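Local coordinates for conserved hypothetical protein (Bacteroides thetaiotaomicron, PDB 2F06), which is of unknown function but carries a pair of ACT domains that bind histidine, consistent with an amino-acid-sensing role related to acetohydroxyacid synthase small subunits, at residues A[57-60]-A[61-65]; A[106-109]-A[110-113]. All coordinates share one frame; numbering follows the deposited sequence. Where two conformers were deposited one is given.

Contact 1 (A[57-60]-A[61-65])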
# COMPACT_ATOMS: atom_id res chain seq x y z
N LYS A 57 -23.69 -1.48 13.33
CA LYS A 57 -24.23 -0.11 13.46
C LYS A 57 -23.28 0.87 12.75
O LYS A 57 -23.73 1.77 12.04
CB LYS A 57 -24.40 0.27 14.92
CG LYS A 57 -25.14 1.54 15.08
CD LYS A 57 -25.64 1.71 16.49
CE LYS A 57 -25.19 3.04 16.98
NZ LYS A 57 -26.15 3.56 17.94
N ALA A 58 -21.97 0.70 12.97
CA ALA A 58 -20.95 1.52 12.33
C ALA A 58 -20.97 1.43 10.83
O ALA A 58 -20.99 2.48 10.14
CB ALA A 58 -19.58 1.18 12.82
N TYR A 59 -20.99 0.20 10.32
CA TYR A 59 -21.14 -0.01 8.88
C TYR A 59 -22.36 0.70 8.26
O TYR A 59 -22.27 1.33 7.20
CB TYR A 59 -21.19 -1.50 8.57
CG TYR A 59 -21.41 -1.90 7.12
CD1 TYR A 59 -20.33 -2.07 6.28
CD2 TYR A 59 -22.68 -2.17 6.63
CE1 TYR A 59 -20.48 -2.46 5.00
CE2 TYR A 59 -22.86 -2.54 5.33
CZ TYR A 59 -21.74 -2.69 4.52
OH TYR A 59 -21.84 -3.10 3.23
N LYS A 60 -23.52 0.58 8.87
CA LYS A 60 -24.71 1.18 8.25
C LYS A 60 -24.67 2.73 8.30
O LYS A 60 -25.11 3.39 7.35
CB LYS A 60 -25.97 0.57 8.87
CG LYS A 60 -27.26 1.26 8.52
CD LYS A 60 -28.40 0.76 9.42
CE LYS A 60 -29.57 1.74 9.41
NZ LYS A 60 -29.83 2.04 7.97
N ALA A 61 -24.16 3.29 9.41
CA ALA A 61 -23.94 4.73 9.54
C ALA A 61 -22.98 5.30 8.45
O ALA A 61 -23.27 6.32 7.75
CB ALA A 61 -23.39 5.05 10.95
N LEU A 62 -21.87 4.61 8.26
CA LEU A 62 -20.94 4.95 7.21
C LEU A 62 -21.53 4.87 5.81
O LEU A 62 -21.36 5.83 5.06
CB LEU A 62 -19.66 4.11 7.36
CG LEU A 62 -18.92 4.58 8.62
CD1 LEU A 62 -17.88 3.50 9.12
CD2 LEU A 62 -18.25 5.91 8.30
N LYS A 63 -22.21 3.77 5.44
CA LYS A 63 -22.93 3.68 4.13
C LYS A 63 -23.96 4.80 3.94
O LYS A 63 -24.13 5.33 2.83
CB LYS A 63 -23.71 2.36 3.99
CG LYS A 63 -22.86 1.09 3.97
CD LYS A 63 -22.09 0.92 2.63
CE LYS A 63 -23.07 0.68 1.48
NZ LYS A 63 -22.22 0.30 0.33
N ASP A 64 -24.69 5.11 5.01
CA ASP A 64 -25.67 6.19 5.05
C ASP A 64 -25.03 7.55 4.76
O ASP A 64 -25.68 8.42 4.18
CB ASP A 64 -26.30 6.30 6.45
CG ASP A 64 -27.41 5.29 6.69
OD1 ASP A 64 -27.78 4.55 5.76
OD2 ASP A 64 -27.88 5.22 7.86
N ASN A 65 -23.81 7.75 5.26
CA ASN A 65 -23.03 8.95 5.00
C ASN A 65 -22.15 8.88 3.75
O ASN A 65 -21.27 9.73 3.56
CB ASN A 65 -22.20 9.29 6.23
CG ASN A 65 -23.04 9.88 7.34
OD1 ASN A 65 -23.19 11.11 7.45
ND2 ASN A 65 -23.64 9.01 8.13
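From K57 to D64 the backbone runs as regular alpha helix, with A61, L62, K63 and D64 donating their N-H groups to the carbonyls of K57, A58, Y59 and K60, and the K63 N to Y59 O bond is nearly straight at 176°. One turn apart, Y59 and K63 lie side by side and point the same way. The ring of Y59, with CG anti to the backbone N (chi1 177°), runs out alongside the lysine. K63 sets its own CG anti to the carbonyl carbon (chi1 -64°), over one face of the ring toward the rim, 4.1 Å from the centroid of the Y59 ring, in a CH-pi contact; the bends at chi2 and chi3 then bring CD near the phenol end. With an alanine in place of Y59, the K63 methylenes would probably lose the ring face they rest on, and the lysine chain would be freer to turn. Next along, K60 NZ reaches toward D64 OD2, but at 3.7 Å this is a long salt bridge. The last turn is finished by N65, the first residue past the helix: its backbone N (2.9 Å) and its ND2 (2.7 Å) both bond A61 O, arriving from opposite faces of the carbonyl plane. On the inner side, L62 CG packs 3.3 Å from A58 O, while A58 and L62 meet L27 of helix 19-29 and L9 of strand 5-13. The chemistry is that of an amphipathic helix laid on the ACT sheet: aliphatic groups face inward, a loose charge pair lies outside, and the A61 carbonyl, near the C-terminal end, accepts both N65 N-H groups.

Contact 2 (A[106-109]-A[110-113]). With HIS (histidine), chain C.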
# COMPACT_ATOMS: atom_id res chain seq x y z
N PHE A 106 -0.73 -3.04 19.96
CA PHE A 106 -0.15 -2.11 20.95
C PHE A 106 0.04 -2.92 22.23
O PHE A 106 -0.77 -3.81 22.53
CB PHE A 106 -1.06 -0.90 21.29
CG PHE A 106 -0.70 0.40 20.60
CD1 PHE A 106 -1.04 0.63 19.25
CD2 PHE A 106 -0.05 1.42 21.30
CE1 PHE A 106 -0.71 1.85 18.61
CE2 PHE A 106 0.30 2.62 20.70
CZ PHE A 106 -0.05 2.85 19.33
N ALA A 107 1.04 -2.56 23.01
CA ALA A 107 1.14 -2.98 24.39
C ALA A 107 0.09 -2.27 25.25
O ALA A 107 -0.06 -1.06 25.19
CB ALA A 107 2.55 -2.70 24.94
N ASN A 108 -0.60 -3.05 26.08
CA ASN A 108 -1.59 -2.57 27.05
C ASN A 108 -1.15 -3.07 28.45
O ASN A 108 -1.45 -4.20 28.89
CB ASN A 108 -3.01 -2.99 26.59
CG ASN A 108 -4.03 -3.03 27.72
OD1 ASN A 108 -4.28 -4.09 28.30
ND2 ASN A 108 -4.64 -1.89 28.01
N ASN A 109 -0.42 -2.19 29.13
CA ASN A 109 0.25 -2.47 30.38
C ASN A 109 1.04 -3.79 30.36
O ASN A 109 2.08 -3.87 29.74
CB ASN A 109 -0.75 -2.40 31.55
CG ASN A 109 -1.05 -0.98 31.95
OD1 ASN A 109 -0.54 -0.50 32.97
ND2 ASN A 109 -1.84 -0.28 31.14
N ASN A 110 0.53 -4.81 31.05
CA ASN A 110 1.20 -6.08 31.17
C ASN A 110 0.97 -7.08 30.02
O ASN A 110 1.62 -8.14 29.95
CB ASN A 110 0.78 -6.70 32.51
CG ASN A 110 1.23 -5.88 33.73
OD1 ASN A 110 0.64 -6.01 34.80
ND2 ASN A 110 2.26 -5.05 33.58
N VAL A 111 0.00 -6.81 29.15
CA VAL A 111 -0.21 -7.67 27.97
C VAL A 111 -0.13 -6.83 26.70
O VAL A 111 0.11 -5.64 26.73
CB VAL A 111 -1.58 -8.42 28.01
CG1 VAL A 111 -1.70 -9.36 29.22
CG2 VAL A 111 -2.72 -7.44 27.97
N ALA A 112 -0.35 -7.46 25.57
CA ALA A 112 -0.37 -6.75 24.31
C ALA A 112 -1.52 -7.34 23.54
O ALA A 112 -1.77 -8.52 23.63
CB ALA A 112 0.93 -6.98 23.58
N ASN A 113 -2.26 -6.50 22.84
CA ASN A 113 -3.40 -6.91 22.06
C ASN A 113 -2.99 -6.91 20.60
O ASN A 113 -2.36 -5.97 20.14
CB ASN A 113 -4.56 -5.91 22.31
CG ASN A 113 -5.12 -6.05 23.71
OD1 ASN A 113 -5.09 -5.11 24.52
ND2 ASN A 113 -5.55 -7.24 24.05
N HIS C . 5.88 -6.48 23.88
CA HIS C . 5.70 -7.86 23.31
C HIS C . 6.75 -8.38 22.36
O HIS C . 7.86 -7.88 22.23
CB HIS C . 4.32 -8.06 22.66
CG HIS C . 3.95 -7.09 21.56
ND1 HIS C . 3.60 -5.77 21.80
CD2 HIS C . 3.74 -7.29 20.23
CE1 HIS C . 3.25 -5.19 20.66
NE2 HIS C . 3.32 -6.09 19.69
OXT HIS C . 6.46 -9.36 21.66
O HOH W 1 -2.96 -2.64 23.36
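N109 and N110 make the two-residue corner of a type II' beta turn, and N109 takes its first corner with phi at +48°, a backbone shape more often left to glycine. The turn closes a tight hairpin between N108 and V111, an antiparallel hydrogen-bonded pair: N108 N gives to V111 O at 2.8 Å, and V111 N returns to N108 O at 3.0 Å, rising above the carbonyl plane. V111 and N108 lie side by side on one face of the hairpin. With CG1 anti to the carbonyl carbon (chi1 -61°), V111 places CG2 between its backbone N and carbonyl carbon, 3.6 Å from N108 O. N113 is on that face too, its OD1 3.6 Å from N108 CB. Farther down, F106 and N113 form the next hydrogen-bonded pair. N113 N binds F106 O at 3.1 Å, whereas the return bond from F106 N is weak. A water lies 2.6 Å from F106 O and can donate to it, with a weak reach to N113 OD1; it has more acceptors nearby than protons, so the two need not both be filled. Between these rungs A107 and A112 make a non-hydrogen-bonded pair on the other face, where the methyl of A112 comes within 3.4 Å of ND1 of the bound histidine. Outside the hairpin, N81 holds N109 O through ND2 while its OD1 binds the ligand, and F106 continues the sheet into the second subunit. The small alanine methyl lets the imidazole come close to the strand, and N81 joins the turn directly to the ligand, so the hairpin end is both a wall of the histidine pocket and part of the subunit interface.

Overall arrangement
From the N terminus the chain lays down strand 5-13, helix 19-29 and strands 34-41 and 46-52 before helix 55-64. Contact 1 spans most of that helix and N65 beyond it; being local, it closes no loop. The chain then runs through strand 69-80 and helix 85-95 into strand 100-108, and contact 2 closes the hairpin to strand 111-118. The two contacts are in series, neither nested nor crossed, on opposite sides of the chain's centre, their centres about 30 Å apart. Strand 69-80 connects them: Y59 packs on V69 and I71 near its start, and A112 bonds the backbone of C79 near its end. It pairs with both strand 5-13 and strand 111-118, carrying the sheet from one half to the other.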